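Local coordinates for adenosine deaminase (PDB 4GXW), which binds a zinc ion and probably removes the amino group of an adenine-type purine by hydrolysis, at residues A[115-120]-A[152-157]; A[156-161]-A[185-190]; A[162-167]-A[197-202]; A[190-195]-A[218-223]. All coordinates share one frame; numbering follows the deposited sequence.

Contact 1 (A[115-120]-A[152-157]); sequences FFWNPT and ARLIPS
Phe116 and Ile155 lie side by side and point the same way from two parallel strands, with CG2 of Ile155 at the edge of the Phe116 ring, 3.8 Å from CD1. The phenyl stands on the zinc side of the sheet, where it meets the rings of His35, His37 and His216. Ser157 follows on this face; in the conformer described its OG lies 3.3 Å from Phe116 CD1 and bonds back to Ile155 O. That carbonyl oxygen is then gripped twice, by Ser157 OG and Trp117 N, which reach it from opposite faces of its plane. On the other face, toward the helices, Phe115 CG sits between its backbone N and carbonyl carbon (chi1 62°), which turns the ring toward Leu154, the two side chains crossing at a slant, with CE2 3.6 Å from Leu154 CD1. The same methyl touches Trp117 CB, while Leu154 CD2 approaches CE3 of the indole, whose NE1 is held by Thr122. Backbone bonds run in parallel register from Phe115 N to Trp117 O, the last being Ser157 N to Trp117 O at 2.8 Å. Beyond it, Asn118 ND2 donates to Ser157 O (3.0 Å) from well above the carbonyl plane, and to Asp188 OD1. Parallel strands with helices packed behind, and a zinc site beside the Phe116 face, are characteristic of the TIM-barrel amidohydrolases.

Contact 2 (A[156-161]-A[185-190]); sequences PSIDRE and IGIDYR
Arg160 CG stands between its own backbone N and carbonyl carbon (chi1 77°), and a bend at chi3 (-57°) lays the guanidinium over Ile187, whose CD1 lies below its centre. This is the C-terminal end of the strand pair in a parallel beta-alpha-beta unit, strand 151-159, helix 164-176 and strand 184-188, of the TIM barrel. Backbone bonds alternate across it, from Gly186 N to Pro156 O through to Arg160 N, which meets Asp188 O at 3.1 Å. Toward the helices, Ile158 and Ile187 cross, CB of the first 3.7 Å from CG1 of the second. On the zinc side, Ser157 CB lies 3.4 Å from Asp188 OD2; water 2 donates to that oxygen and, in the conformer described, to Ser157 OG. The Asp188 side chain lies beside His37 and His216. Asp159 OD1 closes an Asx turn on Glu161 N and lies 3.4 Å from CD2 of Tyr189; OD2 pairs with Arg81, which also makes a cation-pi contact with the Tyr189 ring. Water 3 bridges Arg160 NH1 and Tyr189 O, and NH1 also donates to His216 O. At the outer end, Glu161 OE2 uses its anti lone pair to accept from Arg190 N, at 3.0 Å.

Contact 3 (A[162-167]-A[197-202]); sequences QDPDEA and ELFWKA
Ala167 and Ala202 meet methyl to methyl, CB to CB 3.5 Å, where two neighbouring outer helices of the TIM barrel, 164-176 and 200-208, pack near their N-terminal ends. This inner part is tight: Ile158 of the strand behind touches both alanines and Phe199. The Phe199 ring enters the same layer with CG anti to its carbonyl carbon (chi1 -58°), which turns CD1 and CE1 toward Pro164 and Ala167. Ala167 CB comes to its edge, 3.9 Å from CD1, and Gln162 O lies at the edge in the ring plane, 3.7 Å from CE1. Pro164 covers the next step, its CA near CE1 of the ring and its CB 3.5 Å from Leu198 O, while the Pro164 and Leu198 side chains cross at a slant, CG nearest CD1. The outer side is looser and wet. No direct hydrogen bond joins the two segments; water 4 donates to Pro164 O and accepts from Ala202 N instead. Farther out, Asp165 OD1 and Lys201 NZ stand 5.5 Å apart, too far for direct contact, and share water 5. Asp163 is the N-cap of helix 164-176; its OD1 accepts from Asp165 N at 2.8 Å, on the anti side of the carboxylate and 18° out of its plane.

Contact 4 (A[190-195]-A[218-223]); sequences RENDRP and GEFGMP
Glu191 reaches across to Gly218 and Glu219 with a forked pair of hydrogen bonds, each carboxylate oxygen accepting from one of two consecutive backbone N-H groups. OE2 uses its syn lone pair for Gly218 N at 2.9 Å; OE1 is met by Glu219 N at 3.0 Å, again on the syn side but 23° out of the carboxylate plane. The side chain arrives fully stretched, CG anti to the backbone N (chi1 -168°) and the rest extended, and Asn226 also donates to OE2, so the carboxylate is fixed in rotation. Two waters add bridges. Water 6 donates to Glu191 OE1 and to Glu219 OE1, linking the two carboxylates, and water 7 accepts from Asn192 ND2 and donates to Phe220 O. Van der Waals contacts flank this polar core. Glu191 CB lies 3.8 Å from Phe220 CD2, and Met222 slides past the glutamate in the opposite direction, its CB 3.7 Å from OE2. Bent at chi2 and chi3, Met222 then crosses Asn192 at about a right angle, bringing CE within 3.3 Å of ND2. Asn192 OD1 sits near CB and CG of Phe220, its amide plane turned 55° from the ring. Each segment contains a turn: type II from Glu191 to Arg194 and type I' from Glu219 to Met222. They belong to neighbouring loops of the barrel, one joining strand 184-188 to helix 200-208, the other strand 212-217 to helix 224-232, with the side chain of Glu219 about 5 Å from the zinc ion.

Contacts 1 and 2 are neighbours in the sheet, contact 3 lies on the helices outside it, and contact 4 joins the loops beyond the strands. Contacts 1 and 2 share Pro156 and Ser157, their centres 9 Å apart, and are tied by Asn118 ND2 to Asp188 OD1 (2.8 Å). Contact 3 lies behind contact 2, with Ile187 CD1 3.4 Å from Phe199 CD2. Arg194 of contact 4 joins both of these, through NE to Arg160 O at 2.8 Å and NH2 to Gln162 O at 2.9 Å. The side chains of Phe116, Asp188 and Glu219 each come to about 5 Å from the zinc ion held by His35, His37, His216 and Asp301, whereas the Phe199 side chain is about 10 Å from that of His216.

Contact 1 (A[115-120]-A[152-157])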
# COMPACT_ATOMS: atom_id res chain seq x y z
N PHE A 115 6.20 0.00 -3.93
CA PHE A 115 5.03 -0.73 -4.40
C PHE A 115 5.29 -2.21 -4.62
O PHE A 115 6.42 -2.62 -4.92
CB PHE A 115 4.41 -0.05 -5.63
CG PHE A 115 5.31 0.00 -6.84
CD1 PHE A 115 6.22 1.04 -7.01
CD2 PHE A 115 5.24 -0.98 -7.81
CE1 PHE A 115 7.05 1.09 -8.15
CE2 PHE A 115 6.05 -0.93 -8.94
CZ PHE A 115 6.96 0.10 -9.10
N PHE A 116 4.23 -3.01 -4.45
CA PHE A 116 4.29 -4.47 -4.50
C PHE A 116 3.98 -5.02 -5.90
O PHE A 116 3.06 -4.55 -6.58
CB PHE A 116 3.26 -5.06 -3.54
CG PHE A 116 3.45 -4.68 -2.09
CD1 PHE A 116 4.68 -4.78 -1.46
CD2 PHE A 116 2.37 -4.21 -1.35
CE1 PHE A 116 4.83 -4.43 -0.12
CE2 PHE A 116 2.52 -3.86 -0.00
CZ PHE A 116 3.76 -3.98 0.60
N TRP A 117 4.73 -6.04 -6.29
CA TRP A 117 4.49 -6.76 -7.55
C TRP A 117 4.75 -8.23 -7.27
O TRP A 117 5.76 -8.56 -6.65
CB TRP A 117 5.44 -6.25 -8.64
CG TRP A 117 5.65 -7.21 -9.79
CD1 TRP A 117 4.70 -7.71 -10.64
CD2 TRP A 117 6.91 -7.76 -10.22
NE1 TRP A 117 5.30 -8.55 -11.58
CE2 TRP A 117 6.65 -8.58 -11.34
CE3 TRP A 117 8.23 -7.62 -9.78
CZ2 TRP A 117 7.65 -9.28 -12.00
CZ3 TRP A 117 9.22 -8.31 -10.44
CH2 TRP A 117 8.93 -9.12 -11.54
N ASN A 118 3.85 -9.11 -7.71
CA ASN A 118 4.04 -10.55 -7.54
C ASN A 118 4.69 -11.19 -8.77
O ASN A 118 4.04 -11.41 -9.79
CB ASN A 118 2.71 -11.26 -7.27
CG ASN A 118 1.98 -10.71 -6.07
OD1 ASN A 118 1.07 -9.88 -6.23
ND2 ASN A 118 2.34 -11.17 -4.87
N PRO A 119 5.98 -11.51 -8.66
CA PRO A 119 6.65 -12.13 -9.82
C PRO A 119 6.16 -13.54 -10.16
O PRO A 119 6.30 -13.94 -11.31
CB PRO A 119 8.12 -12.20 -9.41
CG PRO A 119 8.25 -11.35 -8.19
CD PRO A 119 6.90 -11.29 -7.54
N THR A 120 5.63 -14.27 -9.18
CA THR A 120 5.17 -15.63 -9.46
C THR A 120 4.10 -15.64 -10.54
O THR A 120 4.20 -16.39 -11.52
CB THR A 120 4.66 -16.33 -8.19
OG1 THR A 120 5.70 -16.33 -7.20
CG2 THR A 120 4.24 -17.75 -8.49
N ALA A 152 11.11 5.97 -6.17
CA ALA A 152 10.36 4.73 -5.97
C ALA A 152 11.26 3.54 -5.66
O ALA A 152 12.44 3.52 -6.03
CB ALA A 152 9.49 4.42 -7.19
N ARG A 153 10.69 2.56 -4.96
CA ARG A 153 11.30 1.24 -4.83
C ARG A 153 10.29 0.17 -5.21
O ARG A 153 9.09 0.32 -4.97
CB ARG A 153 11.79 0.97 -3.40
CG ARG A 153 12.79 1.98 -2.86
CD ARG A 153 14.12 1.90 -3.60
NE ARG A 153 15.11 2.82 -3.04
CZ ARG A 153 15.19 4.11 -3.35
NH1 ARG A 153 14.36 4.66 -4.23
NH2 ARG A 153 16.12 4.87 -2.78
N LEU A 154 10.80 -0.92 -5.78
CA LEU A 154 10.01 -2.09 -6.13
C LEU A 154 10.19 -3.16 -5.07
O LEU A 154 11.31 -3.45 -4.64
CB LEU A 154 10.46 -2.63 -7.48
CG LEU A 154 9.79 -3.90 -8.00
CD1 LEU A 154 8.29 -3.67 -8.14
CD2 LEU A 154 10.41 -4.30 -9.33
N ILE A 155 9.08 -3.76 -4.65
CA ILE A 155 9.08 -4.80 -3.62
C ILE A 155 8.42 -6.05 -4.20
O ILE A 155 7.20 -6.23 -4.13
CB ILE A 155 8.35 -4.34 -2.34
CG1 ILE A 155 8.96 -3.03 -1.81
CG2 ILE A 155 8.39 -5.43 -1.26
CD1 ILE A 155 8.20 -2.43 -0.62
N PRO A 156 9.23 -6.94 -4.81
CA PRO A 156 8.70 -8.22 -5.28
C PRO A 156 8.08 -8.94 -4.09
O PRO A 156 8.68 -8.99 -3.00
CB PRO A 156 9.94 -8.94 -5.81
CG PRO A 156 10.88 -7.81 -6.20
CD PRO A 156 10.66 -6.76 -5.14
N SER A 157 6.89 -9.49 -4.28
CA SER A 157 6.11 -10.00 -3.16
C SER A 157 5.68 -11.44 -3.37
O SER A 157 5.22 -11.83 -4.45
CB SER A 157 4.90 -9.11 -2.90
OG SER A 157 5.32 -7.81 -2.52
O HOH W 1 4.92 -13.70 -6.38

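Contact 2 (A[156-161]-A[185-190])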
# COMPACT_ATOMS: atom_id res chain seq x y z
N PRO A 156 9.23 -6.94 -4.81
CA PRO A 156 8.70 -8.22 -5.28
C PRO A 156 8.08 -8.94 -4.09
O PRO A 156 8.68 -8.99 -3.00
CB PRO A 156 9.94 -8.94 -5.81
CG PRO A 156 10.88 -7.81 -6.20
CD PRO A 156 10.66 -6.76 -5.14
N SER A 157 6.89 -9.49 -4.28
CA SER A 157 6.11 -10.00 -3.16
C SER A 157 5.68 -11.44 -3.37
O SER A 157 5.22 -11.83 -4.45
CB SER A 157 4.90 -9.11 -2.90
OG SER A 157 5.32 -7.81 -2.52
N ILE A 158 5.82 -12.22 -2.30
CA ILE A 158 5.43 -13.61 -2.31
C ILE A 158 3.92 -13.75 -2.44
O ILE A 158 3.16 -13.02 -1.80
CB ILE A 158 5.88 -14.27 -0.99
CG1 ILE A 158 7.41 -14.25 -0.88
CG2 ILE A 158 5.29 -15.67 -0.84
CD1 ILE A 158 7.91 -14.44 0.53
N ASP A 159 3.48 -14.64 -3.34
CA ASP A 159 2.08 -15.02 -3.47
C ASP A 159 1.88 -16.17 -2.47
O ASP A 159 2.26 -17.31 -2.75
CB ASP A 159 1.83 -15.48 -4.91
CG ASP A 159 0.42 -15.95 -5.16
OD1 ASP A 159 -0.36 -16.14 -4.20
OD2 ASP A 159 0.10 -16.15 -6.36
N ARG A 160 1.32 -15.87 -1.31
CA ARG A 160 1.28 -16.87 -0.24
C ARG A 160 0.32 -18.03 -0.52
O ARG A 160 0.30 -19.00 0.23
CB ARG A 160 0.96 -16.21 1.10
CG ARG A 160 -0.50 -15.84 1.30
CD ARG A 160 -0.67 -14.79 2.41
NE ARG A 160 -0.10 -15.24 3.67
CZ ARG A 160 0.40 -14.44 4.62
NH1 ARG A 160 0.36 -13.12 4.49
NH2 ARG A 160 0.92 -14.99 5.72
N GLU A 161 -0.47 -17.93 -1.58
CA GLU A 161 -1.35 -19.03 -1.96
C GLU A 161 -0.62 -20.12 -2.72
O GLU A 161 -1.16 -21.21 -2.91
CB GLU A 161 -2.55 -18.50 -2.77
CG GLU A 161 -3.42 -17.55 -1.96
CD GLU A 161 -4.57 -16.97 -2.75
OE1 GLU A 161 -5.04 -17.64 -3.70
OE2 GLU A 161 -5.00 -15.84 -2.44
N ILE A 185 11.51 -7.69 -0.06
CA ILE A 185 10.36 -8.53 -0.36
C ILE A 185 9.20 -8.29 0.59
O ILE A 185 9.38 -7.79 1.71
CB ILE A 185 10.70 -10.05 -0.34
CG1 ILE A 185 11.13 -10.50 1.06
CG2 ILE A 185 11.74 -10.39 -1.39
CD1 ILE A 185 11.04 -12.00 1.26
N GLY A 186 8.02 -8.67 0.13
CA GLY A 186 6.82 -8.70 0.94
C GLY A 186 6.10 -10.03 0.77
O GLY A 186 6.61 -10.94 0.10
N ILE A 187 4.92 -10.16 1.39
CA ILE A 187 4.08 -11.35 1.21
C ILE A 187 2.62 -10.91 1.26
O ILE A 187 2.23 -10.14 2.14
CB ILE A 187 4.38 -12.47 2.25
CG1 ILE A 187 3.58 -13.73 1.92
CG2 ILE A 187 4.08 -12.02 3.68
CD1 ILE A 187 4.07 -14.96 2.67
N ASP A 188 1.83 -11.37 0.31
CA ASP A 188 0.42 -10.99 0.24
C ASP A 188 -0.44 -12.09 -0.38
O ASP A 188 -0.01 -13.25 -0.44
CB ASP A 188 0.25 -9.62 -0.45
CG ASP A 188 0.90 -9.57 -1.83
OD1 ASP A 188 0.72 -10.51 -2.63
OD2 ASP A 188 1.61 -8.58 -2.12
N TYR A 189 -1.62 -11.72 -0.86
CA TYR A 189 -2.72 -12.62 -1.22
C TYR A 189 -3.41 -13.18 0.04
O TYR A 189 -3.19 -12.66 1.14
CB TYR A 189 -2.33 -13.66 -2.28
CG TYR A 189 -2.35 -13.11 -3.70
CD1 TYR A 189 -3.56 -12.90 -4.35
CD2 TYR A 189 -1.18 -12.83 -4.39
CE1 TYR A 189 -3.61 -12.42 -5.64
CE2 TYR A 189 -1.23 -12.35 -5.71
CZ TYR A 189 -2.46 -12.14 -6.32
OH TYR A 189 -2.55 -11.68 -7.62
N ARG A 190 -4.27 -14.20 -0.09
CA ARG A 190 -5.16 -14.54 1.02
C ARG A 190 -4.39 -15.14 2.20
O ARG A 190 -3.71 -16.14 2.06
CB ARG A 190 -6.27 -15.49 0.56
CG ARG A 190 -7.39 -15.70 1.58
CD ARG A 190 -8.51 -16.58 1.01
NE ARG A 190 -9.56 -16.86 2.00
CZ ARG A 190 -9.69 -18.01 2.65
NH1 ARG A 190 -10.67 -18.17 3.53
NH2 ARG A 190 -8.84 -19.00 2.43
O HOH W 2 3.39 -7.55 -0.29
O HOH W 3 -1.38 -11.65 2.87

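Contact 3 (A[162-167]-A[197-202])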
# COMPACT_ATOMS: atom_id res chain seq x y z
N GLN A 162 0.61 -19.84 -3.13
CA GLN A 162 1.45 -20.84 -3.79
C GLN A 162 2.46 -21.42 -2.81
O GLN A 162 2.61 -20.92 -1.69
CB GLN A 162 2.13 -20.25 -5.04
CG GLN A 162 1.26 -19.32 -5.92
CD GLN A 162 -0.16 -19.82 -6.18
OE1 GLN A 162 -0.41 -21.03 -6.30
NE2 GLN A 162 -1.11 -18.88 -6.28
N ASP A 163 3.13 -22.49 -3.23
CA ASP A 163 4.09 -23.22 -2.40
C ASP A 163 5.26 -22.33 -1.96
O ASP A 163 5.66 -21.42 -2.68
CB ASP A 163 4.62 -24.40 -3.21
CG ASP A 163 5.40 -25.40 -2.37
OD1 ASP A 163 6.62 -25.20 -2.17
OD2 ASP A 163 4.80 -26.41 -1.93
N PRO A 164 5.80 -22.58 -0.75
CA PRO A 164 6.98 -21.81 -0.30
C PRO A 164 8.19 -21.90 -1.24
O PRO A 164 9.02 -20.99 -1.20
CB PRO A 164 7.29 -22.39 1.09
CG PRO A 164 6.40 -23.60 1.25
CD PRO A 164 5.24 -23.41 0.32
N ASP A 165 8.28 -22.93 -2.07
CA ASP A 165 9.33 -22.98 -3.10
C ASP A 165 9.28 -21.81 -4.07
O ASP A 165 10.31 -21.36 -4.57
CB ASP A 165 9.25 -24.28 -3.91
CG ASP A 165 9.77 -25.47 -3.16
OD1 ASP A 165 10.45 -25.29 -2.13
OD2 ASP A 165 9.51 -26.60 -3.63
N GLU A 166 8.08 -21.32 -4.36
CA GLU A 166 7.94 -20.20 -5.29
C GLU A 166 8.48 -18.94 -4.64
O GLU A 166 9.04 -18.07 -5.31
CB GLU A 166 6.49 -20.00 -5.74
CG GLU A 166 5.93 -21.13 -6.61
CD GLU A 166 6.61 -21.26 -7.97
OE1 GLU A 166 7.30 -20.32 -8.42
OE2 GLU A 166 6.43 -22.32 -8.61
N ALA A 167 8.34 -18.85 -3.32
CA ALA A 167 8.86 -17.71 -2.57
C ALA A 167 10.39 -17.68 -2.62
O ALA A 167 10.99 -16.63 -2.85
CB ALA A 167 8.35 -17.74 -1.12
N GLU A 197 4.98 -18.24 8.93
CA GLU A 197 6.09 -19.15 9.19
C GLU A 197 6.29 -20.20 8.09
O GLU A 197 7.36 -20.78 7.96
CB GLU A 197 5.97 -19.81 10.57
CG GLU A 197 4.77 -20.75 10.75
CD GLU A 197 3.52 -20.07 11.28
OE1 GLU A 197 3.34 -18.84 11.09
OE2 GLU A 197 2.69 -20.79 11.89
N LEU A 198 5.26 -20.44 7.28
CA LEU A 198 5.38 -21.34 6.15
C LEU A 198 6.49 -20.90 5.19
O LEU A 198 7.11 -21.72 4.52
CB LEU A 198 4.03 -21.43 5.42
CG LEU A 198 3.87 -22.37 4.23
CD1 LEU A 198 4.22 -23.80 4.64
CD2 LEU A 198 2.44 -22.28 3.68
N PHE A 199 6.74 -19.59 5.18
CA PHE A 199 7.65 -18.94 4.23
C PHE A 199 8.97 -18.51 4.87
O PHE A 199 9.65 -17.60 4.39
CB PHE A 199 6.92 -17.75 3.58
CG PHE A 199 5.66 -18.18 2.88
CD1 PHE A 199 5.73 -18.67 1.58
CD2 PHE A 199 4.44 -18.21 3.55
CE1 PHE A 199 4.59 -19.13 0.94
CE2 PHE A 199 3.30 -18.67 2.90
CZ PHE A 199 3.38 -19.12 1.60
N TRP A 200 9.35 -19.21 5.94
CA TRP A 200 10.57 -18.88 6.67
C TRP A 200 11.80 -18.89 5.76
O TRP A 200 12.70 -18.05 5.92
CB TRP A 200 10.79 -19.85 7.85
CG TRP A 200 11.10 -21.26 7.45
CD1 TRP A 200 10.20 -22.28 7.30
CD2 TRP A 200 12.39 -21.81 7.17
NE1 TRP A 200 10.86 -23.43 6.93
CE2 TRP A 200 12.20 -23.17 6.84
CE3 TRP A 200 13.69 -21.29 7.16
CZ2 TRP A 200 13.27 -24.01 6.50
CZ3 TRP A 200 14.74 -22.12 6.83
CH2 TRP A 200 14.53 -23.47 6.50
N LYS A 201 11.87 -19.82 4.81
CA LYS A 201 13.07 -19.95 4.00
C LYS A 201 13.32 -18.74 3.11
O LYS A 201 14.46 -18.25 3.01
CB LYS A 201 13.01 -21.24 3.18
CG LYS A 201 14.33 -21.64 2.56
CD LYS A 201 14.23 -23.03 1.95
CE LYS A 201 15.47 -23.37 1.17
NZ LYS A 201 15.27 -24.67 0.52
N ALA A 202 12.27 -18.24 2.47
CA ALA A 202 12.40 -17.10 1.59
C ALA A 202 12.84 -15.86 2.37
O ALA A 202 13.65 -15.07 1.89
CB ALA A 202 11.10 -16.84 0.86
O HOH W 4 9.82 -19.94 1.61
O HOH W 5 13.12 -24.18 -1.45

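Contact 4 (A[190-195]-A[218-223])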
# COMPACT_ATOMS: atom_id res chain seq x y z
N ARG A 190 -4.27 -14.20 -0.09
CA ARG A 190 -5.16 -14.54 1.02
C ARG A 190 -4.39 -15.14 2.20
O ARG A 190 -3.71 -16.14 2.06
CB ARG A 190 -6.27 -15.49 0.56
CG ARG A 190 -7.39 -15.70 1.58
CD ARG A 190 -8.51 -16.58 1.01
NE ARG A 190 -9.56 -16.86 2.00
CZ ARG A 190 -9.69 -18.01 2.65
NH1 ARG A 190 -10.67 -18.17 3.53
NH2 ARG A 190 -8.84 -19.00 2.43
N GLU A 191 -4.51 -14.51 3.37
CA GLU A 191 -3.74 -14.89 4.55
C GLU A 191 -4.27 -16.17 5.21
O GLU A 191 -3.50 -16.95 5.79
CB GLU A 191 -3.69 -13.73 5.55
CG GLU A 191 -2.69 -13.89 6.68
CD GLU A 191 -2.60 -12.66 7.58
OE1 GLU A 191 -3.17 -11.60 7.24
OE2 GLU A 191 -1.96 -12.77 8.65
N ASN A 192 -5.58 -16.39 5.11
CA ASN A 192 -6.22 -17.53 5.77
C ASN A 192 -5.54 -18.85 5.43
O ASN A 192 -5.34 -19.16 4.25
CB ASN A 192 -7.69 -17.63 5.37
CG ASN A 192 -8.44 -16.32 5.52
OD1 ASN A 192 -8.10 -15.32 4.88
ND2 ASN A 192 -9.49 -16.33 6.34
N ASP A 193 -5.17 -19.61 6.46
CA ASP A 193 -4.57 -20.93 6.29
C ASP A 193 -3.20 -20.96 5.60
O ASP A 193 -2.70 -22.04 5.26
CB ASP A 193 -5.54 -21.87 5.55
CG ASP A 193 -6.88 -21.96 6.24
OD1 ASP A 193 -6.90 -22.21 7.46
OD2 ASP A 193 -7.91 -21.76 5.56
N ARG A 194 -2.60 -19.79 5.40
CA ARG A 194 -1.28 -19.69 4.78
C ARG A 194 -0.39 -18.82 5.68
O ARG A 194 -0.03 -17.69 5.34
CB ARG A 194 -1.36 -19.10 3.37
CG ARG A 194 -2.32 -19.83 2.44
CD ARG A 194 -1.89 -21.27 2.20
NE ARG A 194 -0.69 -21.33 1.36
CZ ARG A 194 -0.05 -22.45 1.06
NH1 ARG A 194 -0.47 -23.62 1.54
NH2 ARG A 194 1.02 -22.41 0.28
N PRO A 195 -0.04 -19.35 6.86
CA PRO A 195 0.60 -18.51 7.88
C PRO A 195 2.03 -18.12 7.51
O PRO A 195 2.69 -18.81 6.73
CB PRO A 195 0.55 -19.40 9.12
CG PRO A 195 0.61 -20.78 8.58
CD PRO A 195 -0.23 -20.74 7.33
N GLY A 218 -2.17 -10.22 10.04
CA GLY A 218 -3.28 -9.75 10.85
C GLY A 218 -4.41 -9.10 10.07
O GLY A 218 -5.19 -8.30 10.62
N GLU A 219 -4.49 -9.42 8.78
CA GLU A 219 -5.61 -9.03 7.92
C GLU A 219 -6.66 -10.14 7.97
O GLU A 219 -6.37 -11.25 8.41
CB GLU A 219 -5.12 -8.81 6.48
CG GLU A 219 -6.11 -8.07 5.59
CD GLU A 219 -5.64 -7.89 4.15
OE1 GLU A 219 -4.53 -8.34 3.78
OE2 GLU A 219 -6.42 -7.30 3.36
N PHE A 220 -7.88 -9.84 7.53
CA PHE A 220 -8.97 -10.83 7.49
C PHE A 220 -9.31 -11.41 8.87
O PHE A 220 -9.85 -12.52 8.96
CB PHE A 220 -8.65 -11.99 6.53
CG PHE A 220 -8.12 -11.55 5.19
CD1 PHE A 220 -8.98 -11.09 4.21
CD2 PHE A 220 -6.76 -11.64 4.90
CE1 PHE A 220 -8.50 -10.69 2.97
CE2 PHE A 220 -6.27 -11.24 3.66
CZ PHE A 220 -7.15 -10.78 2.69
N GLY A 221 -8.98 -10.69 9.93
CA GLY A 221 -9.20 -11.19 11.27
C GLY A 221 -8.27 -12.32 11.67
O GLY A 221 -8.53 -13.01 12.65
N MET A 222 -7.18 -12.51 10.92
CA MET A 222 -6.24 -13.57 11.26
C MET A 222 -5.56 -13.27 12.60
O MET A 222 -5.47 -12.11 13.00
CB MET A 222 -5.21 -13.77 10.13
CG MET A 222 -5.80 -14.41 8.89
SD MET A 222 -6.47 -16.07 9.19
CE MET A 222 -8.22 -15.69 9.32
N PRO A 223 -5.10 -14.32 13.30
CA PRO A 223 -4.61 -14.15 14.67
C PRO A 223 -3.45 -13.16 14.80
O PRO A 223 -2.60 -13.08 13.91
CB PRO A 223 -4.13 -15.56 15.04
CG PRO A 223 -4.93 -16.48 14.17
CD PRO A 223 -5.11 -15.74 12.88
O HOH W 6 -2.89 -10.37 4.70
O HOH W 7 -11.27 -14.23 7.34